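Local atomic coordinates of prepilin (Salmonella typhi, PDB entry 3FHV), a protein that forms the subunit of the type IVb pilus of the typhoid bacterium and probably mediates attachment to host cells through the receptor CFTR. Residues A[90-104]-A[138-152]. Numbering follows the deposited sequence.
Sequences TITTNKVPQSACVSI and CTADNGRTGTNTLVF
Cys101 SG sits over one face of the Asn148 amide, 3.6 Å from CG and almost straight above it, while the hydrogen bonds of the amide are made by ND2 and OD1. ND2 gives one N-H to Val96 O (3.1 Å), which lies a little out of the amide plane, and another bond to Thr139 O; OD1 takes the Thr139 N-H on a lone pair. Gripped three ways, the amide is fixed in rotation. Val96 O also receives the backbone N-H of Asn148, the two donors arriving from opposite faces of its carbonyl plane. Asp141 turns the syn side of OD1 to Gln98 N (2.8 Å), just after the N-cap residue Pro97, and a water links OD2 to Ser99 N.

The Phe152 ring is met obliquely by Thr93 CG2 and by Ile104 CG2, the latter 3.8 Å from CZ; Tyr14 of helix 8-25 also meets this ring. Leu150 forks between two partners: CD1 against Ile104 CG2, CD2 against Cys101 SG (3.8 Å). Thr93 CG2 sits between its own N and carbonyl carbon (OG1 anti to N, chi1 -180°), which lays the methyl on Leu150 CB at 3.6 Å and leaves OG1 bonded to Tyr14. Close by, the Cys101-Cys138 disulfide (chi3 -80°) covalently links the helix to the segment leading into strand 148-152.

Strands 90-94 and 148-152 pair antiparallel at 166°, until Lys95 and Val96 both face Asn148: a G1 beta bulge, with Lys95 at positive phi. Disulfide, bulge and antiparallel pair together join strand 90-94 and helix 98-104 to the C-terminal, disulfide-bonded region of a type IV pilin globular domain.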
ATOM      1  N   THR A  90      16.373  -0.010   8.193  1.00  8.69           N
ATOM      2  CA  THR A  90      16.373  -1.422   7.848  1.00  7.51           C
ATOM      3  C   THR A  90      15.015  -2.014   8.191  1.00  8.23           C
ATOM      4  O   THR A  90      14.312  -1.511   9.068  1.00  8.98           O
ATOM      5  CB  THR A  90      17.426  -2.228   8.652  1.00  7.42           C
ATOM      6  OG1 THR A  90      17.207  -2.034  10.058  1.00  8.53           O
ATOM      7  CG2 THR A  90      18.840  -1.804   8.285  1.00  8.31           C
ATOM      8  N   ILE A  91      14.638  -3.067   7.472  1.00  7.82           N
ATOM      9  CA  ILE A  91      13.407  -3.788   7.767  1.00  6.93           C
ATOM     10  C   ILE A  91      13.922  -5.189   8.054  1.00  6.94           C
ATOM     11  O   ILE A  91      14.470  -5.848   7.167  1.00  8.43           O
ATOM     12  CB  ILE A  91      12.431  -3.862   6.571  1.00  7.09           C
ATOM     13  CG1 ILE A  91      11.938  -2.458   6.200  1.00  7.93           C
ATOM     14  CG2 ILE A  91      11.223  -4.747   6.946  1.00  7.86           C
ATOM     15  CD1 ILE A  91      10.928  -2.459   5.057  1.00  8.30           C
ATOM     16  N   THR A  92      13.770  -5.621   9.299  1.00  6.14           N
ATOM     17  CA  THR A  92      14.221  -6.937   9.722  1.00  6.38           C
ATOM     18  C   THR A  92      13.009  -7.826   9.938  1.00  7.87           C
ATOM     19  O   THR A  92      12.027  -7.398  10.543  1.00 10.23           O
ATOM     20  CB  THR A  92      15.003  -6.857  11.061  1.00  7.19           C
ATOM     21  OG1 THR A  92      16.158  -6.030  10.890  1.00  4.19           O
ATOM     22  CG2 THR A  92      15.450  -8.250  11.518  1.00  6.65           C
ATOM     23  N   THR A  93      13.072  -9.059   9.442  1.00  8.61           N
ATOM     24  CA  THR A  93      11.973 -10.001   9.641  1.00  8.29           C
ATOM     25  C   THR A  93      12.586 -11.295  10.178  1.00  7.84           C
ATOM     26  O   THR A  93      13.529 -11.835   9.597  1.00  7.55           O
ATOM     27  CB  THR A  93      11.181 -10.228   8.333  1.00  8.06           C
ATOM     28  OG1 THR A  93      10.114 -11.155   8.579  1.00  8.20           O
ATOM     29  CG2 THR A  93      12.095 -10.741   7.216  1.00  7.88           C
ATOM     30  N   ASN A  94      12.040 -11.773  11.295  1.00  7.64           N
ATOM     31  CA  ASN A  94      12.547 -12.954  12.000  1.00  9.25           C
ATOM     32  C   ASN A  94      11.812 -14.285  11.853  1.00  9.74           C
ATOM     33  O   ASN A  94      10.628 -14.334  11.521  1.00  8.72           O
ATOM     34  CB  ASN A  94      12.628 -12.630  13.494  1.00  9.36           C
ATOM     35  CG  ASN A  94      13.523 -11.456  13.786  1.00 12.38           C
ATOM     36  OD1 ASN A  94      14.743 -11.575  13.754  1.00  9.64           O
ATOM     37  ND2 ASN A  94      12.920 -10.303  14.064  1.00 13.20           N
ATOM     38  N   LYS A  95      12.547 -15.357  12.142  1.00  6.93           N
ATOM     39  CA  LYS A  95      12.033 -16.717  12.108  1.00  9.23           C
ATOM     40  C   LYS A  95      11.376 -17.087  10.787  1.00  8.22           C
ATOM     41  O   LYS A  95      10.347 -17.765  10.752  1.00  9.31           O
ATOM     42  CB  LYS A  95      11.048 -16.922  13.269  1.00 11.29           C
ATOM     43  CG  LYS A  95      11.667 -16.632  14.642  1.00 14.33           C
ATOM     44  CD  LYS A  95      10.744 -17.055  15.766  1.00 19.50           C
ATOM     45  CE  LYS A  95      11.485 -17.160  17.090  1.00 22.34           C
ATOM     46  NZ  LYS A  95      10.597 -17.705  18.163  1.00 25.44           N
ATOM     47  N   VAL A  96      11.980 -16.644   9.695  1.00  6.94           N
ATOM     48  CA  VAL A  96      11.457 -16.943   8.371  1.00  7.21           C
ATOM     49  C   VAL A  96      11.845 -18.367   7.996  1.00  7.14           C
ATOM     50  O   VAL A  96      13.012 -18.743   8.115  1.00  7.42           O
ATOM     51  CB  VAL A  96      12.041 -15.984   7.324  1.00  6.17           C
ATOM     52  CG1 VAL A  96      11.451 -16.289   5.951  1.00  7.98           C
ATOM     53  CG2 VAL A  96      11.786 -14.546   7.744  1.00  5.68           C
ATOM     54  N   PRO A  97      10.867 -19.180   7.550  1.00  7.07           N
ATOM     55  CA  PRO A  97      11.099 -20.579   7.153  1.00  8.81           C
ATOM     56  C   PRO A  97      12.037 -20.633   5.956  1.00 10.61           C
ATOM     57  O   PRO A  97      12.145 -19.660   5.217  1.00 10.46           O
ATOM     58  CB  PRO A  97       9.695 -21.082   6.818  1.00  7.86           C
ATOM     59  CG  PRO A  97       8.832 -20.275   7.725  1.00 11.25           C
ATOM     60  CD  PRO A  97       9.424 -18.890   7.616  1.00  5.02           C
ATOM     61  N   GLN A  98      12.686 -21.776   5.753  1.00 10.14           N
ATOM     62  CA  GLN A  98      13.667 -21.932   4.679  1.00 13.15           C
ATOM     63  C   GLN A  98      13.182 -21.581   3.279  1.00 13.76           C
ATOM     64  O   GLN A  98      13.820 -20.792   2.577  1.00 12.00           O
ATOM     65  CB  GLN A  98      14.229 -23.360   4.694  1.00 13.54           C
ATOM     66  CG  GLN A  98      15.647 -23.484   4.130  1.00 16.30           C
ATOM     67  CD  GLN A  98      15.701 -23.543   2.613  1.00 18.68           C
ATOM     68  OE1 GLN A  98      16.769 -23.390   2.015  1.00 21.24           O
ATOM     69  NE2 GLN A  98      14.559 -23.786   1.986  1.00 19.37           N
ATOM     70  N   SER A  99      12.060 -22.168   2.869  1.00 13.85           N
ATOM     71  CA  SER A  99      11.515 -21.911   1.546  1.00 14.95           C
ATOM     72  C   SER A  99      11.204 -20.433   1.326  1.00 13.39           C
ATOM     73  O   SER A  99      11.556 -19.865   0.291  1.00 12.38           O
ATOM     74  CB  SER A  99      10.246 -22.738   1.333  1.00 16.32           C
ATOM     75  OG  SER A  99       9.683 -22.449   0.071  1.00 21.77           O
ATOM     76  N   ALA A 100      10.547 -19.820   2.305  1.00 12.92           N
ATOM     77  CA  ALA A 100      10.184 -18.411   2.222  1.00 14.00           C
ATOM     78  C   ALA A 100      11.428 -17.532   2.179  1.00 12.27           C
ATOM     79  O   ALA A 100      11.472 -16.550   1.451  1.00 11.37           O
ATOM     80  CB  ALA A 100       9.311 -18.024   3.408  1.00 14.43           C
ATOM     81  N   CYS A 101      12.432 -17.884   2.974  1.00 11.25           N
ATOM     82  CA  CYS A 101      13.676 -17.126   3.008  1.00 11.73           C
ATOM     83  C   CYS A 101      14.297 -17.053   1.614  1.00 11.14           C
ATOM     84  O   CYS A 101      14.795 -16.011   1.198  1.00 10.01           O
ATOM     85  CB  CYS A 101      14.646 -17.786   3.986  1.00 12.49           C
ATOM     86  SG  CYS A 101      16.354 -17.148   4.061  1.00 11.55           S
ATOM     87  N   VAL A 102      14.266 -18.165   0.889  1.00 10.74           N
ATOM     88  CA  VAL A 102      14.832 -18.187  -0.454  1.00  9.52           C
ATOM     89  C   VAL A 102      14.034 -17.338  -1.433  1.00  9.89           C
ATOM     90  O   VAL A 102      14.600 -16.548  -2.190  1.00  7.60           O
ATOM     91  CB  VAL A 102      14.910 -19.620  -1.009  1.00  9.24           C
ATOM     92  CG1 VAL A 102      15.396 -19.586  -2.458  1.00 10.89           C
ATOM     93  CG2 VAL A 102      15.858 -20.455  -0.150  1.00  9.97           C
ATOM     94  N   SER A 103      12.715 -17.500  -1.421  1.00  9.82           N
ATOM     95  CA  SER A 103      11.866 -16.740  -2.332  1.00 10.64           C
ATOM     96  C   SER A 103      11.828 -15.246  -2.008  1.00  9.43           C
ATOM     97  O   SER A 103      11.820 -14.414  -2.908  1.00  6.97           O
ATOM     98  CB  SER A 103      10.444 -17.301  -2.313  1.00 12.31           C
ATOM     99  OG  SER A 103       9.863 -17.116  -1.041  1.00 19.25           O
ATOM    100  N   ILE A 104      11.794 -14.905  -0.726  1.00  8.17           N
ATOM    101  CA  ILE A 104      11.752 -13.508  -0.331  1.00  8.32           C
ATOM    102  C   ILE A 104      13.077 -12.787  -0.588  1.00  7.91           C
ATOM    103  O   ILE A 104      13.092 -11.673  -1.122  1.00  5.20           O
ATOM    104  CB  ILE A 104      11.382 -13.366   1.155  1.00  8.43           C
ATOM    105  CG1 ILE A 104       9.971 -13.928   1.394  1.00  9.01           C
ATOM    106  CG2 ILE A 104      11.441 -11.899   1.571  1.00  7.67           C
ATOM    107  CD1 ILE A 104       9.623 -14.087   2.875  1.00  9.46           C
ATOM    108  N   CYS A 138      20.145 -19.641   3.566  1.00  8.32           N
ATOM    109  CA  CYS A 138      18.911 -19.803   4.328  1.00  9.66           C
ATOM    110  C   CYS A 138      19.006 -21.159   5.006  1.00 11.13           C
ATOM    111  O   CYS A 138      19.235 -22.160   4.343  1.00 10.33           O
ATOM    112  CB  CYS A 138      17.694 -19.788   3.407  1.00  8.79           C
ATOM    113  SG  CYS A 138      17.333 -18.188   2.605  1.00 10.87           S
ATOM    114  N   THR A 139      18.823 -21.188   6.321  1.00 11.16           N
ATOM    115  CA  THR A 139      18.935 -22.431   7.081  1.00 13.62           C
ATOM    116  C   THR A 139      17.632 -23.212   7.240  1.00 13.55           C
ATOM    117  O   THR A 139      16.537 -22.651   7.189  1.00 12.19           O
ATOM    118  CB  THR A 139      19.544 -22.153   8.474  1.00 12.99           C
ATOM    119  OG1 THR A 139      18.858 -21.055   9.089  1.00 13.76           O
ATOM    120  CG2 THR A 139      21.021 -21.803   8.339  1.00 15.72           C
ATOM    121  N   ALA A 140      17.769 -24.519   7.438  1.00 14.31           N
ATOM    122  CA  ALA A 140      16.625 -25.417   7.592  1.00 14.44           C
ATOM    123  C   ALA A 140      15.739 -25.040   8.773  1.00 14.19           C
ATOM    124  O   ALA A 140      16.211 -24.464   9.753  1.00 11.00           O
ATOM    125  CB  ALA A 140      17.119 -26.848   7.757  1.00 15.37           C
ATOM    126  N   ASP A 141      14.452 -25.366   8.679  1.00 13.55           N
ATOM    127  CA  ASP A 141      13.531 -25.069   9.775  1.00 13.82           C
ATOM    128  C   ASP A 141      13.811 -26.027  10.928  1.00 14.64           C
ATOM    129  O   ASP A 141      14.437 -27.071  10.736  1.00 14.79           O
ATOM    130  CB  ASP A 141      12.065 -25.294   9.376  1.00 13.89           C
ATOM    131  CG  ASP A 141      11.648 -24.527   8.139  1.00 13.55           C
ATOM    132  OD1 ASP A 141      12.120 -23.396   7.934  1.00 12.64           O
ATOM    133  OD2 ASP A 141      10.815 -25.063   7.379  1.00 16.69           O
ATOM    134  N   ASN A 142      13.351 -25.659  12.119  1.00 14.64           N
ATOM    135  CA  ASN A 142      13.464 -26.512  13.294  1.00 17.10           C
ATOM    136  C   ASN A 142      12.031 -26.976  13.509  1.00 18.57           C
ATOM    137  O   ASN A 142      11.233 -26.293  14.151  1.00 19.04           O
ATOM    138  CB  ASN A 142      13.952 -25.735  14.517  1.00 19.43           C
ATOM    139  CG  ASN A 142      15.450 -25.566  14.530  1.00 19.64           C
ATOM    140  OD1 ASN A 142      16.184 -26.474  14.155  1.00 25.10           O
ATOM    141  ND2 ASN A 142      15.917 -24.411  14.977  1.00 24.39           N
ATOM    142  N   GLY A 143      11.698 -28.129  12.948  1.00 20.78           N
ATOM    143  CA  GLY A 143      10.334 -28.607  13.063  1.00 22.73           C
ATOM    144  C   GLY A 143       9.526 -27.702  12.155  1.00 24.32           C
ATOM    145  O   GLY A 143       9.783 -27.655  10.953  1.00 25.62           O
ATOM    146  N   ARG A 144       8.567 -26.969  12.707  1.00 25.58           N
ATOM    147  CA  ARG A 144       7.770 -26.068  11.883  1.00 26.93           C
ATOM    148  C   ARG A 144       8.151 -24.612  12.131  1.00 24.16           C
ATOM    149  O   ARG A 144       7.443 -23.693  11.721  1.00 25.55           O
ATOM    150  CB  ARG A 144       6.272 -26.281  12.148  1.00 32.73           C
ATOM    151  CG  ARG A 144       5.889 -26.369  13.615  1.00 40.62           C
ATOM    152  CD  ARG A 144       4.397 -26.650  13.777  1.00 46.83           C
ATOM    153  NE  ARG A 144       4.006 -26.757  15.181  1.00 52.67           N
ATOM    154  CZ  ARG A 144       2.753 -26.903  15.603  1.00 54.93           C
ATOM    155  NH1 ARG A 144       1.755 -26.961  14.728  1.00 55.98           N
ATOM    156  NH2 ARG A 144       2.497 -26.991  16.903  1.00 55.84           N
ATOM    157  N   THR A 145       9.287 -24.409  12.791  1.00 19.62           N
ATOM    158  CA  THR A 145       9.754 -23.061  13.108  1.00 15.72           C
ATOM    159  C   THR A 145      10.900 -22.595  12.214  1.00 13.76           C
ATOM    160  O   THR A 145      11.915 -23.280  12.075  1.00 12.46           O
ATOM    161  CB  THR A 145      10.194 -22.977  14.583  1.00 16.57           C
ATOM    162  OG1 THR A 145       9.048 -23.160  15.426  1.00 14.91           O
ATOM    163  CG2 THR A 145      10.843 -21.618  14.884  1.00 16.98           C
ATOM    164  N   GLY A 146      10.728 -21.421  11.611  1.00 11.74           N
ATOM    165  CA  GLY A 146      11.761 -20.876  10.745  1.00 10.07           C
ATOM    166  C   GLY A 146      12.951 -20.404  11.556  1.00  8.24           C
ATOM    167  O   GLY A 146      12.786 -19.965  12.692  1.00  7.26           O
ATOM    168  N   THR A 147      14.148 -20.487  10.978  1.00  8.34           N
ATOM    169  CA  THR A 147      15.355 -20.079  11.676  1.00 10.09           C
ATOM    170  C   THR A 147      16.108 -18.941  10.991  1.00 10.45           C
ATOM    171  O   THR A 147      17.226 -18.632  11.374  1.00  9.41           O
ATOM    172  CB  THR A 147      16.336 -21.271  11.835  1.00 10.94           C
ATOM    173  OG1 THR A 147      16.682 -21.796  10.543  1.00 11.50           O
ATOM    174  CG2 THR A 147      15.699 -22.376  12.676  1.00 11.75           C
ATOM    175  N   ASN A 148      15.490 -18.300  10.003  1.00  9.05           N
ATOM    176  CA  ASN A 148      16.163 -17.229   9.277  1.00  8.16           C
ATOM    177  C   ASN A 148      15.759 -15.809   9.638  1.00  8.63           C
ATOM    178  O   ASN A 148      14.584 -15.525   9.890  1.00 10.13           O
ATOM    179  CB  ASN A 148      15.966 -17.430   7.771  1.00  8.78           C
ATOM    180  CG  ASN A 148      16.586 -18.717   7.274  1.00 11.64           C
ATOM    181  OD1 ASN A 148      17.805 -18.857   7.251  1.00 12.41           O
ATOM    182  ND2 ASN A 148      15.746 -19.673   6.872  1.00 10.53           N
ATOM    183  N   THR A 149      16.757 -14.927   9.673  1.00  6.71           N
ATOM    184  CA  THR A 149      16.547 -13.509   9.932  1.00  7.87           C
ATOM    185  C   THR A 149      16.950 -12.795   8.639  1.00  6.98           C
ATOM    186  O   THR A 149      18.077 -12.939   8.179  1.00  6.41           O
ATOM    187  CB  THR A 149      17.454 -12.979  11.068  1.00  8.57           C
ATOM    188  OG1 THR A 149      17.167 -13.684  12.277  1.00 10.75           O
ATOM    189  CG2 THR A 149      17.215 -11.482  11.297  1.00 10.00           C
ATOM    190  N   LEU A 150      16.026 -12.040   8.055  1.00  6.75           N
ATOM    191  CA  LEU A 150      16.306 -11.305   6.829  1.00  7.53           C
ATOM    192  C   LEU A 150      16.303  -9.824   7.163  1.00  8.83           C
ATOM    193  O   LEU A 150      15.486  -9.361   7.964  1.00  9.03           O
ATOM    194  CB  LEU A 150      15.238 -11.595   5.760  1.00  8.29           C
ATOM    195  CG  LEU A 150      15.149 -13.016   5.171  1.00  9.90           C
ATOM    196  CD1 LEU A 150      13.991 -13.100   4.166  1.00  9.16           C
ATOM    197  CD2 LEU A 150      16.456 -13.354   4.483  1.00 11.80           C
ATOM    198  N   VAL A 151      17.241  -9.084   6.585  1.00  8.87           N
ATOM    199  CA  VAL A 151      17.291  -7.645   6.808  1.00  9.57           C
ATOM    200  C   VAL A 151      17.377  -6.942   5.463  1.00  8.98           C
ATOM    201  O   VAL A 151      18.193  -7.304   4.621  1.00  8.25           O
ATOM    202  CB  VAL A 151      18.510  -7.223   7.666  1.00  8.44           C
ATOM    203  CG1 VAL A 151      18.430  -5.731   7.967  1.00  9.78           C
ATOM    204  CG2 VAL A 151      18.544  -8.013   8.965  1.00  8.23           C
ATOM    205  N   PHE A 152      16.517  -5.948   5.264  1.00  8.01           N
ATOM    206  CA  PHE A 152      16.502  -5.189   4.024  1.00  7.84           C
ATOM    207  C   PHE A 152      16.924  -3.753   4.341  1.00  9.34           C
ATOM    208  O   PHE A 152      16.284  -3.070   5.144  1.00  8.27           O
ATOM    209  CB  PHE A 152      15.098  -5.232   3.414  1.00  7.18           C
ATOM    210  CG  PHE A 152      14.506  -6.617   3.371  1.00  8.06           C
ATOM    211  CD1 PHE A 152      15.170  -7.654   2.718  1.00  8.13           C
ATOM    212  CD2 PHE A 152      13.292  -6.888   3.992  1.00  7.01           C
ATOM    213  CE1 PHE A 152      14.633  -8.947   2.689  1.00  6.56           C
ATOM    214  CE2 PHE A 152      12.747  -8.165   3.971  1.00  8.96           C
ATOM    215  CZ  PHE A 152      13.416  -9.204   3.318  1.00  8.60           C
TER
HETATM  216  O   HOH W   1       8.728 -19.521  11.912  1.00 12.78           O
HETATM  217  O   HOH W   2      15.271 -15.647  13.304  1.00 16.01           O
HETATM  218  O   HOH W   3      10.409 -24.004   4.585  1.00 19.79           O